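Local coordinates for aminomethyltransferase (Bartonella henselae, PDB 3GIR), which is an aminomethyltransferase of the glycine cleavage T-protein family, with a folate-binding domain and a C-terminal barrel domain, at residues R172-L177 with G220-L225; A182-A187 with D240-W245. All coordinates share one frame; numbering follows the deposited sequence.

Contact 1. Residues R172-L177 with G220-L225; sequences RVLLAL and GFEIAL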
loop_
_atom_site.group_PDB
_atom_site.type_symbol
_atom_site.label_atom_id
_atom_site.label_comp_id
_atom_site.label_asym_id
_atom_site.label_seq_id
_atom_site.Cartn_x
_atom_site.Cartn_y
_atom_site.Cartn_z
ATOM N N ARG A 172 7.947 10.336 -12.674
ATOM C CA ARG A 172 8.912 9.316 -12.325
ATOM C C ARG A 172 8.488 7.946 -12.713
ATOM O O ARG A 172 7.289 7.634 -12.826
ATOM C CB ARG A 172 9.065 9.281 -10.784
ATOM C CG ARG A 172 9.628 10.515 -10.122
ATOM C CD ARG A 172 11.049 10.727 -10.375
ATOM N NE ARG A 172 11.597 11.899 -9.685
ATOM C CZ ARG A 172 11.659 13.129 -10.180
ATOM N NH1 ARG A 172 11.155 13.404 -11.364
ATOM N NH2 ARG A 172 12.218 14.132 -9.495
ATOM N N VAL A 173 9.475 7.072 -12.890
ATOM C CA VAL A 173 9.254 5.617 -12.820
ATOM C C VAL A 173 9.485 5.229 -11.400
ATOM O O VAL A 173 10.360 5.760 -10.738
ATOM C CB VAL A 173 10.163 4.857 -13.810
ATOM C CG1 VAL A 173 10.395 3.382 -13.406
ATOM C CG2 VAL A 173 9.568 4.972 -15.190
ATOM N N LEU A 174 8.699 4.274 -10.917
ATOM C CA LEU A 174 8.826 3.728 -9.598
ATOM C C LEU A 174 8.858 2.209 -9.741
ATOM O O LEU A 174 7.941 1.597 -10.341
ATOM C CB LEU A 174 7.644 4.116 -8.678
ATOM C CG LEU A 174 7.800 3.743 -7.170
ATOM C CD1 LEU A 174 8.929 4.439 -6.456
ATOM C CD2 LEU A 174 6.435 4.079 -6.525
ATOM N N LEU A 175 9.907 1.588 -9.211
ATOM C CA LEU A 175 10.120 0.131 -9.243
ATOM C C LEU A 175 10.189 -0.345 -7.817
ATOM O O LEU A 175 10.830 0.279 -7.023
ATOM C CB LEU A 175 11.408 -0.265 -9.962
ATOM C CG LEU A 175 11.556 0.251 -11.381
ATOM C CD1 LEU A 175 12.970 -0.021 -11.932
ATOM C CD2 LEU A 175 10.546 -0.432 -12.229
ATOM N N ALA A 176 9.581 -1.469 -7.491
ATOM C CA ALA A 176 9.804 -2.133 -6.227
ATOM C C ALA A 176 10.625 -3.389 -6.473
ATOM O O ALA A 176 10.388 -4.116 -7.383
ATOM C CB ALA A 176 8.441 -2.528 -5.612
ATOM N N LEU A 177 11.606 -3.621 -5.587
ATOM C CA LEU A 177 12.500 -4.810 -5.671
ATOM C C LEU A 177 12.348 -5.446 -4.305
ATOM O O LEU A 177 12.805 -4.914 -3.296
ATOM C CB LEU A 177 13.944 -4.431 -5.896
ATOM C CG LEU A 177 14.910 -5.601 -5.968
ATOM C CD1 LEU A 177 14.703 -6.394 -7.280
ATOM C CD2 LEU A 177 16.340 -5.016 -5.928
ATOM N N GLY A 220 12.877 -5.367 1.196
ATOM C CA GLY A 220 12.730 -4.833 -0.141
ATOM C C GLY A 220 12.964 -3.356 -0.169
ATOM O O GLY A 220 13.069 -2.685 0.873
ATOM N N PHE A 221 12.935 -2.846 -1.400
ATOM C CA PHE A 221 13.242 -1.504 -1.716
ATOM C C PHE A 221 12.254 -0.964 -2.712
ATOM O O PHE A 221 11.692 -1.744 -3.485
ATOM C CB PHE A 221 14.687 -1.327 -2.257
ATOM C CG PHE A 221 15.732 -1.797 -1.288
ATOM C CD1 PHE A 221 16.332 -0.901 -0.414
ATOM C CD2 PHE A 221 16.037 -3.139 -1.221
ATOM C CE1 PHE A 221 17.290 -1.382 0.473
ATOM C CE2 PHE A 221 16.938 -3.585 -0.280
ATOM C CZ PHE A 221 17.529 -2.711 0.518
ATOM N N GLU A 222 12.103 0.355 -2.721
ATOM C CA GLU A 222 11.418 1.066 -3.828
ATOM C C GLU A 222 12.404 2.095 -4.369
ATOM O O GLU A 222 13.071 2.821 -3.572
ATOM C CB GLU A 222 10.157 1.723 -3.369
ATOM C CG GLU A 222 9.091 0.766 -2.895
ATOM C CD GLU A 222 7.743 1.483 -2.629
ATOM O OE1 GLU A 222 7.623 2.765 -2.691
ATOM O OE2 GLU A 222 6.814 0.726 -2.365
ATOM N N ILE A 223 12.468 2.183 -5.685
ATOM C CA ILE A 223 13.392 3.102 -6.370
ATOM C C ILE A 223 12.578 3.994 -7.324
ATOM O O ILE A 223 11.921 3.475 -8.209
ATOM C CB ILE A 223 14.467 2.352 -7.147
ATOM C CG1 ILE A 223 15.182 1.312 -6.285
ATOM C CG2 ILE A 223 15.469 3.346 -7.847
ATOM C CD1 ILE A 223 16.084 0.263 -7.105
ATOM N N ALA A 224 12.655 5.320 -7.151
ATOM C CA ALA A 224 11.989 6.298 -7.969
ATOM C C ALA A 224 13.072 7.052 -8.711
ATOM O O ALA A 224 14.069 7.453 -8.102
ATOM C CB ALA A 224 11.119 7.278 -7.132
ATOM N N LEU A 225 12.910 7.185 -10.002
ATOM C CA LEU A 225 13.931 7.861 -10.813
ATOM C C LEU A 225 13.308 8.483 -12.033
ATOM O O LEU A 225 12.219 8.176 -12.439
ATOM C CB LEU A 225 15.061 6.877 -11.213
ATOM C CG LEU A 225 14.813 5.837 -12.304
ATOM C CD1 LEU A 225 16.228 5.147 -12.609
ATOM C CD2 LEU A 225 13.765 4.786 -11.888
#

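Contact 2. Residues A182-A187 with D240-W245; sequences AAAVLA and DSRVEW. With NA (sodium ion), chain B.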
loop_
_atom_site.group_PDB
_atom_site.type_symbol
_atom_site.label_atom_id
_atom_site.label_comp_id
_atom_site.label_asym_id
_atom_site.label_seq_id
_atom_site.Cartn_x
_atom_site.Cartn_y
_atom_site.Cartn_z
ATOM N N ALA A 182 16.576 -9.359 -2.337
ATOM C CA ALA A 182 16.527 -8.024 -2.902
ATOM C C ALA A 182 17.746 -7.165 -2.541
ATOM O O ALA A 182 18.271 -6.458 -3.394
ATOM C CB ALA A 182 15.209 -7.288 -2.483
ATOM N N ALA A 183 18.146 -7.179 -1.267
ATOM C CA ALA A 183 19.291 -6.410 -0.775
ATOM C C ALA A 183 20.578 -6.824 -1.449
ATOM O O ALA A 183 21.360 -5.965 -1.836
ATOM C CB ALA A 183 19.398 -6.507 0.770
ATOM N N ALA A 184 20.745 -8.111 -1.669
ATOM C CA ALA A 184 21.931 -8.604 -2.341
ATOM C C ALA A 184 21.948 -8.199 -3.816
ATOM O O ALA A 184 22.959 -7.725 -4.341
ATOM C CB ALA A 184 22.068 -10.124 -2.139
ATOM N N VAL A 185 20.773 -8.271 -4.475
ATOM C CA VAL A 185 20.629 -7.833 -5.859
ATOM C C VAL A 185 20.996 -6.340 -5.966
ATOM O O VAL A 185 21.721 -5.947 -6.899
ATOM C CB VAL A 185 19.193 -8.120 -6.401
ATOM C CG1 VAL A 185 18.953 -7.432 -7.732
ATOM C CG2 VAL A 185 18.938 -9.591 -6.470
ATOM N N LEU A 186 20.451 -5.529 -5.056
ATOM C CA LEU A 186 20.696 -4.113 -5.042
ATOM C C LEU A 186 22.196 -3.843 -4.954
ATOM O O LEU A 186 22.740 -3.098 -5.751
ATOM C CB LEU A 186 19.975 -3.426 -3.896
ATOM C CG LEU A 186 19.863 -1.948 -3.884
ATOM C CD1 LEU A 186 18.873 -1.469 -4.941
ATOM C CD2 LEU A 186 19.569 -1.426 -2.556
ATOM N N ALA A 187 22.834 -4.451 -3.978
ATOM C CA ALA A 187 24.335 -4.317 -3.804
ATOM C C ALA A 187 25.087 -4.739 -5.065
ATOM O O ALA A 187 25.958 -4.039 -5.532
ATOM C CB ALA A 187 24.813 -5.119 -2.601
ATOM N N ASP A 240 19.799 -9.840 -13.492
ATOM C CA ASP A 240 20.265 -10.644 -12.341
ATOM C C ASP A 240 19.428 -11.921 -12.335
ATOM O O ASP A 240 18.166 -11.863 -12.487
ATOM C CB ASP A 240 20.079 -9.857 -11.029
ATOM C CG ASP A 240 20.701 -10.495 -9.825
ATOM O OD1 ASP A 240 21.536 -9.852 -9.125
ATOM O OD2 ASP A 240 20.350 -11.665 -9.509
ATOM N N SER A 241 20.077 -13.067 -12.174
ATOM C CA SER A 241 19.351 -14.331 -12.281
ATOM C C SER A 241 18.362 -14.561 -11.103
ATOM O O SER A 241 17.502 -15.422 -11.193
ATOM C CB SER A 241 20.360 -15.498 -12.398
ATOM O OG SER A 241 21.041 -15.576 -11.148
ATOM N N ARG A 242 18.472 -13.769 -10.051
ATOM C CA ARG A 242 17.570 -13.862 -8.887
ATOM C C ARG A 242 16.246 -13.061 -9.113
ATOM O O ARG A 242 15.356 -13.222 -8.281
ATOM C CB ARG A 242 18.224 -13.413 -7.619
ATOM C CG ARG A 242 19.458 -14.288 -7.279
ATOM C CD ARG A 242 20.311 -13.676 -6.275
ATOM N NE ARG A 242 21.048 -12.538 -6.809
ATOM C CZ ARG A 242 22.108 -11.987 -6.204
ATOM N NH1 ARG A 242 22.537 -12.398 -4.989
ATOM N NH2 ARG A 242 22.707 -10.997 -6.798
ATOM N N VAL A 243 16.193 -12.263 -10.191
ATOM C CA VAL A 243 15.110 -11.279 -10.376
ATOM C C VAL A 243 14.185 -11.703 -11.521
ATOM O O VAL A 243 14.626 -12.054 -12.615
ATOM C CB VAL A 243 15.691 -9.902 -10.698
ATOM C CG1 VAL A 243 14.642 -8.824 -10.882
ATOM C CG2 VAL A 243 16.594 -9.422 -9.535
ATOM N N GLU A 244 12.881 -11.639 -11.226
ATOM C CA GLU A 244 11.860 -11.740 -12.264
ATOM C C GLU A 244 10.869 -10.630 -12.099
ATOM O O GLU A 244 10.616 -10.185 -10.983
ATOM C CB GLU A 244 11.128 -13.069 -12.180
ATOM C CG GLU A 244 12.028 -14.329 -12.291
ATOM C CD GLU A 244 12.588 -14.578 -13.710
ATOM O OE1 GLU A 244 12.199 -13.926 -14.686
ATOM O OE2 GLU A 244 13.476 -15.456 -13.871
ATOM N N TRP A 245 10.218 -10.247 -13.184
ATOM C CA TRP A 245 9.052 -9.367 -13.106
ATOM C C TRP A 245 7.857 -10.091 -12.435
ATOM O O TRP A 245 7.650 -11.312 -12.630
ATOM C CB TRP A 245 8.547 -9.030 -14.483
ATOM C CG TRP A 245 9.268 -8.001 -15.288
ATOM C CD1 TRP A 245 9.836 -8.247 -16.517
ATOM C CD2 TRP A 245 9.449 -6.608 -15.025
ATOM N NE1 TRP A 245 10.360 -7.107 -17.020
ATOM C CE2 TRP A 245 10.140 -6.068 -16.136
ATOM C CE3 TRP A 245 9.115 -5.764 -13.983
ATOM C CZ2 TRP A 245 10.469 -4.710 -16.235
ATOM C CZ3 TRP A 245 9.466 -4.446 -14.057
ATOM C CH2 TRP A 245 10.150 -3.913 -15.192
HETATM NA NA NA B . 16.476 -12.249 -14.076
HETATM O O HOH W 1 22.235 -7.249 -9.352
HETATM O O HOH W 2 16.171 -14.683 -13.710
HETATM O O HOH W 3 14.907 -12.668 -15.813
HETATM O O HOH W 4 18.254 -13.054 -15.647
#

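Contact 1. Residues R172-L177 with G220-L225
L174 and A224 meet where the two strands come close, CD1 of L174 lying 3.6 Å from CB of A224. With CG anti to the backbone N (chi1 -171°), the L174 side chain turns its CD1 methyl to the neighbouring strand. On the opposite face of the sheet V173 and L225 stand side by side, pointing the same way, with CG1 of V173 4.0 Å from CD2 of L225. At the end of the strand pair, CD of R172 rests 3.5 Å from O of L225. These contacts hang on two antiparallel neighbours in the mixed sheet of the folate-binding domain. Three hydrogen-bonded pairs, V173 with L225, L175 with I223 and L177 with F221, each give two backbone bonds; the straightest is L177 N to F221 O, 2.8 Å long with an N-H...O angle of 170°. Between them L174 faces A224 and A176 faces E222 as non-hydrogen-bonded pairs. CA of G220 lies 3.2 Å from O of L177, at backbone angles that call for glycine. Further out, strands 76-80 and 209-211 continue the sheet, while helices 182-188 and 227-238 pack on the face that carries V173, L175, L177, F221, I223 and L225. S82 OG accepts a hydrogen bond from L174 N.

Contact 2. Residues A182-A187 with D240-W245
Helix 182-187 approaches a type I beta turn, D240 to V243, that leads into strand 243-245, the nearest CA atoms being those of V185 and D240, 7.1 Å apart. The turn also holds an Asx turn, in which OD2 of D240 accepts from the backbone N of R242, and it belongs to the folate-binding domain. V185 carries most of the meeting. Its CG1 touches CG2 of V243 at 3.6 Å, the two valines crossing at a slant, and its CG2 sits over one face of the R242 guanidinium, 3.6 Å from NE. Rotation about CA-CB with CG1 anti to the backbone N (chi1 169°) divides the two methyls between these neighbours. CB of A184 reaches NH1 of R242 obliquely.

D240 fixes the rotation of the guanidinium through a side-on salt bridge: NH2 bonds OD1 at 2.8 Å and NE bonds OD2, both through syn lone pairs and close to the guanidinium plane. OD2 meanwhile spends its anti lone pair on R242 N, 2.9 Å away, which ties the carboxylate to the turn and leaves it with two donors on one oxygen. D188, just beyond the helical segment, gives NH2 of R242 a second carboxylate partner, so the charge is probably shared between helix and turn. The same turn binds sodium through the carbonyl oxygens of D240 and V243, with L238 O and three waters as further ligands. Another water bridges helix and turn, donating to V185 O at 2.8 Å and to D240 OD1 at 2.7 Å.

Overall arrangement
Contacts 1 and 2 have centres 13 Å apart. Both draw on one mixed sheet, and helix 182-188 of contact 2 packs on the strands of contact 1: strand 173-178 is followed, after a short connection, by this helix. The helix rests on strand 220-225 and also meets the D240 turn. L186 links the two contacts, with CD1 3.9 Å from CD1 of I223 and CD2 3.8 Å from CE1 of F221. A182 CB also lies 3.5 Å from O of L177. Strand 76-80 separates strands 173-178 and 243-245 within the sheet. The sodium ion belongs to contact 2, yet the nearest atom of the L177 side chain is about 9 Å from the ion.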